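Local coordinates for protein dTDP-4-dehydrorhamnose reductase (Bacillus anthracis, PDB 3SC6) that reduces dTDP-4-dehydrorhamnose to dTDP-L-rhamnose with NADPH as hydride source, probably the closing step in making this activated sugar, at residues N163-M168 with E275-F280; K225-Y230 with R279-T284. One frame throughout, in Å; residues are numbered along the deposited sequence.

Contact 1. Residues N163-M168 with E275-F280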
loop_
_atom_site.group_PDB
_atom_site.type_symbol
_atom_site.label_atom_id
_atom_site.label_comp_id
_atom_site.label_asym_id
_atom_site.label_seq_id
_atom_site.Cartn_x
_atom_site.Cartn_y
_atom_site.Cartn_z
ATOM N N ASN A 163 -5.130 9.465 8.146
ATOM C CA ASN A 163 -5.784 8.295 7.587
ATOM C C ASN A 163 -7.252 8.301 7.996
ATOM O O ASN A 163 -7.676 9.138 8.797
ATOM C CB ASN A 163 -5.063 7.008 8.007
ATOM C CG ASN A 163 -5.047 6.802 9.506
ATOM O OD1 ASN A 163 -5.841 7.389 10.236
ATOM N ND2 ASN A 163 -4.167 5.928 9.969
ATOM N N PHE A 164 -8.027 7.375 7.449
ATOM C CA PHE A 164 -9.450 7.299 7.757
ATOM C C PHE A 164 -9.737 6.991 9.226
ATOM O O PHE A 164 -10.726 7.461 9.763
ATOM C CB PHE A 164 -10.127 6.266 6.854
ATOM C CG PHE A 164 -11.616 6.160 7.050
ATOM C CD1 PHE A 164 -12.479 6.964 6.320
ATOM C CD2 PHE A 164 -12.155 5.245 7.942
ATOM C CE1 PHE A 164 -13.847 6.865 6.488
ATOM C CE2 PHE A 164 -13.524 5.140 8.113
ATOM C CZ PHE A 164 -14.370 5.949 7.385
ATOM N N VAL A 165 -8.885 6.216 9.884
ATOM C CA VAL A 165 -9.130 5.899 11.290
ATOM C C VAL A 165 -8.927 7.125 12.189
ATOM O O VAL A 165 -9.740 7.380 13.077
ATOM C CB VAL A 165 -8.272 4.730 11.778
ATOM C CG1 VAL A 165 -8.518 4.479 13.255
ATOM C CG2 VAL A 165 -8.584 3.485 10.971
ATOM N N LYS A 166 -7.849 7.877 11.963
ATOM C CA LYS A 166 -7.578 9.075 12.768
ATOM C C LYS A 166 -8.639 10.152 12.530
ATOM O O LYS A 166 -8.980 10.896 13.443
ATOM C CB LYS A 166 -6.198 9.668 12.459
ATOM C CG LYS A 166 -4.993 8.793 12.789
ATOM C CD LYS A 166 -3.703 9.528 12.396
ATOM C CE LYS A 166 -2.449 8.726 12.684
ATOM N NZ LYS A 166 -2.304 8.418 14.124
ATOM N N THR A 167 -9.145 10.238 11.301
ATOM C CA THR A 167 -10.166 11.230 10.958
ATOM C C THR A 167 -11.472 10.994 11.722
ATOM O O THR A 167 -12.062 11.942 12.241
ATOM C CB THR A 167 -10.441 11.272 9.435
ATOM O OG1 THR A 167 -9.245 11.650 8.742
ATOM C CG2 THR A 167 -11.527 12.278 9.109
ATOM N N MET A 168 -11.922 9.742 11.798
ATOM C CA MET A 168 -13.161 9.429 12.513
ATOM C C MET A 168 -13.061 9.782 13.998
ATOM O O MET A 168 -13.990 10.352 14.564
ATOM C CB MET A 168 -13.533 7.949 12.367
ATOM C CG MET A 168 -13.826 7.456 10.946
ATOM S SD MET A 168 -15.217 8.238 10.083
ATOM C CE MET A 168 -14.420 9.550 9.163
ATOM N N GLU A 275 -9.513 -7.568 13.101
ATOM C CA GLU A 275 -8.432 -7.908 14.008
ATOM C C GLU A 275 -7.212 -7.008 13.785
ATOM O O GLU A 275 -6.449 -6.740 14.713
ATOM C CB GLU A 275 -8.087 -9.382 13.818
ATOM C CG GLU A 275 -7.010 -9.916 14.709
ATOM C CD GLU A 275 -6.792 -11.396 14.490
ATOM O OE1 GLU A 275 -5.904 -11.970 15.154
ATOM O OE2 GLU A 275 -7.517 -11.987 13.656
ATOM N N GLY A 276 -7.033 -6.543 12.551
ATOM C CA GLY A 276 -5.913 -5.667 12.218
ATOM C C GLY A 276 -6.111 -4.309 12.865
ATOM O O GLY A 276 -5.149 -3.648 13.261
ATOM N N LEU A 277 -7.374 -3.904 12.970
ATOM C CA LEU A 277 -7.746 -2.630 13.572
ATOM C C LEU A 277 -7.544 -2.659 15.087
ATOM O O LEU A 277 -7.255 -1.633 15.696
ATOM C CB LEU A 277 -9.208 -2.308 13.245
ATOM C CG LEU A 277 -9.796 -0.999 13.783
ATOM C CD1 LEU A 277 -8.991 0.208 13.320
ATOM C CD2 LEU A 277 -11.245 -0.869 13.354
ATOM N N GLU A 278 -7.696 -3.831 15.697
ATOM C CA GLU A 278 -7.518 -3.947 17.137
ATOM C C GLU A 278 -6.113 -3.560 17.537
ATOM O O GLU A 278 -5.916 -2.698 18.395
ATOM C CB GLU A 278 -7.751 -5.377 17.633
ATOM C CG GLU A 278 -9.128 -5.953 17.398
ATOM C CD GLU A 278 -9.261 -7.361 17.965
ATOM O OE1 GLU A 278 -8.306 -7.835 18.622
ATOM O OE2 GLU A 278 -10.322 -7.989 17.768
ATOM N N ARG A 279 -5.131 -4.190 16.897
ATOM C CA ARG A 279 -3.730 -3.924 17.208
ATOM C C ARG A 279 -3.330 -2.471 16.909
ATOM O O ARG A 279 -2.286 -2.007 17.362
ATOM C CB ARG A 279 -2.811 -4.994 16.575
ATOM C CG ARG A 279 -1.344 -4.898 16.999
ATOM C CD ARG A 279 -0.536 -6.159 16.625
ATOM N NE ARG A 279 -0.363 -6.441 15.200
ATOM C CZ ARG A 279 0.707 -6.091 14.482
ATOM N NH1 ARG A 279 0.776 -6.409 13.195
ATOM N NH2 ARG A 279 1.723 -5.444 15.047
ATOM N N PHE A 280 -4.175 -1.755 16.169
ATOM C CA PHE A 280 -3.909 -0.356 15.853
ATOM C C PHE A 280 -4.066 0.480 17.116
ATOM O O PHE A 280 -3.192 1.278 17.450
ATOM C CB PHE A 280 -4.853 0.173 14.780
ATOM C CG PHE A 280 -4.712 1.643 14.546
ATOM C CD1 PHE A 280 -3.782 2.133 13.652
ATOM C CD2 PHE A 280 -5.508 2.540 15.240
ATOM C CE1 PHE A 280 -3.648 3.495 13.448
ATOM C CE2 PHE A 280 -5.383 3.901 15.042
ATOM C CZ PHE A 280 -4.452 4.381 14.143
#
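V165 presents its two methyls to two different residues of helix 273-283: CG1 rests against the F280 ring, 3.7 Å from CE2, and CG2 lies 4.1 Å from CD1 of L277. This fork is the close-packed part of the contact, buried and wholly apolar. F280 and V165 reach for each other from opposite directions; with CG anti to its backbone N (chi1 173°) the phenyl ring extends into the gap between the helices, bridging backbones that are 8.9 Å apart at the CA atoms of V165 and L277. Y157 of strand 148-157 touches both V165 and L277, so the pair packs against the sheet of this Rossmann-type reductase. The N163 end is looser: ND2 approaches CE1 of F280 obliquely at 4.3 Å. The other branch of that amide is committed, as OD1 caps helix 164-172 by accepting from K166 N at 2.7 Å, a nearly straight bond (165°). K166 is partly exposed on this loose side, its NZ bonded to the carbonyl of K159. No hydrogen bond joins the segments, which implies that shape and burial of methyls and ring hold the helices together, while N163 OD1 and K166 NZ spend their bonds on the chain around helix 164-172.

Contact 2. Residues K225-Y230 with R279-T284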
loop_
_atom_site.group_PDB
_atom_site.type_symbol
_atom_site.label_atom_id
_atom_site.label_comp_id
_atom_site.label_asym_id
_atom_site.label_seq_id
_atom_site.Cartn_x
_atom_site.Cartn_y
_atom_site.Cartn_z
ATOM N N LYS A 225 -18.323 2.388 11.865
ATOM C CA LYS A 225 -19.012 1.945 13.083
ATOM C C LYS A 225 -18.092 1.206 14.028
ATOM O O LYS A 225 -18.017 1.528 15.214
ATOM C CB LYS A 225 -20.185 1.003 12.786
ATOM C CG LYS A 225 -21.368 1.574 12.040
ATOM C CD LYS A 225 -22.428 0.475 11.885
ATOM C CE LYS A 225 -23.686 0.961 11.199
ATOM N NZ LYS A 225 -24.376 2.039 11.955
ATOM N N LYS A 226 -17.395 0.209 13.501
ATOM C CA LYS A 226 -16.497 -0.579 14.323
ATOM C C LYS A 226 -15.300 0.215 14.875
ATOM O O LYS A 226 -14.697 -0.191 15.868
ATOM C CB LYS A 226 -16.117 -1.885 13.618
ATOM C CG LYS A 226 -15.233 -2.798 14.449
ATOM C CD LYS A 226 -15.104 -4.186 13.841
ATOM C CE LYS A 226 -16.467 -4.904 13.808
ATOM N NZ LYS A 226 -16.380 -6.277 13.237
ATOM N N ILE A 227 -14.959 1.339 14.248
ATOM C CA ILE A 227 -13.854 2.149 14.751
ATOM C C ILE A 227 -14.337 2.776 16.056
ATOM O O ILE A 227 -13.597 2.836 17.038
ATOM C CB ILE A 227 -13.404 3.250 13.769
ATOM C CG1 ILE A 227 -12.786 2.621 12.519
ATOM C CG2 ILE A 227 -12.348 4.132 14.412
ATOM C CD1 ILE A 227 -12.303 3.629 11.498
ATOM N N PHE A 228 -15.596 3.219 16.064
ATOM C CA PHE A 228 -16.175 3.832 17.255
ATOM C C PHE A 228 -16.479 2.764 18.292
ATOM O O PHE A 228 -16.535 3.052 19.483
ATOM C CB PHE A 228 -17.448 4.622 16.934
ATOM C CG PHE A 228 -17.243 5.716 15.927
ATOM C CD1 PHE A 228 -16.211 6.619 16.073
ATOM C CD2 PHE A 228 -18.124 5.882 14.875
ATOM C CE1 PHE A 228 -16.018 7.631 15.154
ATOM C CE2 PHE A 228 -17.946 6.902 13.960
ATOM C CZ PHE A 228 -16.890 7.779 14.102
ATOM N N SER A 229 -16.690 1.533 17.834
ATOM C CA SER A 229 -16.977 0.428 18.734
ATOM C C SER A 229 -15.767 0.221 19.642
ATOM O O SER A 229 -15.910 0.164 20.864
ATOM C CB SER A 229 -17.290 -0.846 17.951
ATOM O OG SER A 229 -17.578 -1.923 18.826
ATOM N N TYR A 230 -14.576 0.109 19.047
ATOM C CA TYR A 230 -13.353 -0.078 19.837
ATOM C C TYR A 230 -12.952 1.214 20.536
ATOM O O TYR A 230 -12.375 1.181 21.622
ATOM C CB TYR A 230 -12.174 -0.601 19.006
ATOM C CG TYR A 230 -12.351 -1.995 18.445
ATOM C CD1 TYR A 230 -12.133 -3.112 19.246
ATOM C CD2 TYR A 230 -12.645 -2.202 17.106
ATOM C CE1 TYR A 230 -12.271 -4.391 18.744
ATOM C CE2 TYR A 230 -12.775 -3.483 16.593
ATOM C CZ TYR A 230 -12.588 -4.571 17.415
ATOM O OH TYR A 230 -12.715 -5.842 16.906
ATOM N N ARG A 279 -5.131 -4.190 16.897
ATOM C CA ARG A 279 -3.730 -3.924 17.208
ATOM C C ARG A 279 -3.330 -2.471 16.909
ATOM O O ARG A 279 -2.286 -2.007 17.362
ATOM C CB ARG A 279 -2.811 -4.994 16.575
ATOM C CG ARG A 279 -1.344 -4.898 16.999
ATOM C CD ARG A 279 -0.536 -6.159 16.625
ATOM N NE ARG A 279 -0.363 -6.441 15.200
ATOM C CZ ARG A 279 0.707 -6.091 14.482
ATOM N NH1 ARG A 279 0.776 -6.409 13.195
ATOM N NH2 ARG A 279 1.723 -5.444 15.047
ATOM N N PHE A 280 -4.175 -1.755 16.169
ATOM C CA PHE A 280 -3.909 -0.356 15.853
ATOM C C PHE A 280 -4.066 0.480 17.116
ATOM O O PHE A 280 -3.192 1.278 17.450
ATOM C CB PHE A 280 -4.853 0.173 14.780
ATOM C CG PHE A 280 -4.712 1.643 14.546
ATOM C CD1 PHE A 280 -3.782 2.133 13.652
ATOM C CD2 PHE A 280 -5.508 2.540 15.240
ATOM C CE1 PHE A 280 -3.648 3.495 13.448
ATOM C CE2 PHE A 280 -5.383 3.901 15.042
ATOM C CZ PHE A 280 -4.452 4.381 14.143
ATOM N N PHE A 281 -5.192 0.308 17.806
ATOM C CA PHE A 281 -5.443 1.052 19.041
ATOM C C PHE A 281 -4.472 0.627 20.133
ATOM O O PHE A 281 -3.998 1.458 20.903
ATOM C CB PHE A 281 -6.882 0.861 19.541
ATOM C CG PHE A 281 -7.937 1.416 18.619
ATOM C CD1 PHE A 281 -8.352 2.736 18.740
ATOM C CD2 PHE A 281 -8.535 0.619 17.657
ATOM C CE1 PHE A 281 -9.328 3.252 17.905
ATOM C CE2 PHE A 281 -9.513 1.131 16.819
ATOM C CZ PHE A 281 -9.908 2.447 16.944
ATOM N N ILE A 282 -4.180 -0.670 20.193
ATOM C CA ILE A 282 -3.262 -1.213 21.196
ATOM C C ILE A 282 -1.878 -0.579 21.118
ATOM O O ILE A 282 -1.289 -0.225 22.142
ATOM C CB ILE A 282 -3.104 -2.748 21.061
ATOM C CG1 ILE A 282 -4.443 -3.452 21.301
ATOM C CG2 ILE A 282 -2.092 -3.265 22.065
ATOM C CD1 ILE A 282 -4.368 -4.962 21.180
ATOM N N GLU A 283 -1.373 -0.422 19.899
ATOM C CA GLU A 283 -0.051 0.161 19.681
ATOM C C GLU A 283 -0.006 1.697 19.702
ATOM O O GLU A 283 1.033 2.276 20.017
ATOM C CB GLU A 283 0.540 -0.376 18.374
ATOM C CG GLU A 283 0.739 -1.889 18.379
ATOM C CD GLU A 283 1.310 -2.424 17.077
ATOM O OE1 GLU A 283 1.462 -1.643 16.117
ATOM O OE2 GLU A 283 1.597 -3.637 17.012
ATOM N N THR A 284 -1.118 2.352 19.378
ATOM C CA THR A 284 -1.160 3.818 19.371
ATOM C C THR A 284 -1.985 4.383 20.526
ATOM O O THR A 284 -2.693 5.378 20.362
ATOM C CB THR A 284 -1.734 4.353 18.048
ATOM O OG1 THR A 284 -3.071 3.868 17.868
ATOM C CG2 THR A 284 -0.880 3.908 16.883
#
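The F281 ring reaches across to helix 220-231 and meets it at I227 and Y230. Its CZ lies 3.7 Å from the backbone O of I227 and 3.9 Å from I227 CG2, a methyl that sits at the ring edge, in plane. Y230 contributes its CB, 4.3 Å from the centroid of the F281 ring and 28° off its normal, an off-centre CH-pi contact. The tyrosine's own ring leads away: chi1 of -65° sets CG beside the backbone N, and the phenol continues toward E278 on the exposed side. This is helix-helix packing in the C-terminal, substrate-side part of an extended short-chain dehydrogenase/reductase fold, about 13 Å from NADP at the I227 side chain. From the preceding residue, CD2 of F280 lies over the centre of one face of the F281 ring, and I169 of helix 164-172 also touches F281. Behind these, the end of helix 273-283 is fastened by T284, whose OG1 and N both bond to F280 O, from opposite faces of its carbonyl plane. R279 NH2 bridges to E283 OE2 at 2.7 Å; R279 NH1 pairs with D193, and E283 OE1 with K159 and the hydroxyl of Y190.

Overall arrangement
From the N terminus, the chain first lays down most of the parallel Rossmann sheet, then leaves strand 148-157 for helix 164-172, where contact 1 begins. Contact 1 closes the longer loop, with 106 residues between its segments; contact 2 starts inside that span, on helix 220-231, and closes over 48 residues. Both end on helix 273-283 and share R279 and F280, so the shorter loop is almost nested in the longer, its last segment running four residues beyond. Their centres are 5 Å apart, and V165 CG2 meets I227 CD1 at 3.8 Å, joining the first segments directly. Helices 164-172, 220-231 and 273-283 thus form one three-helix cluster that ties the chain's C-terminal end to its substrate-side region.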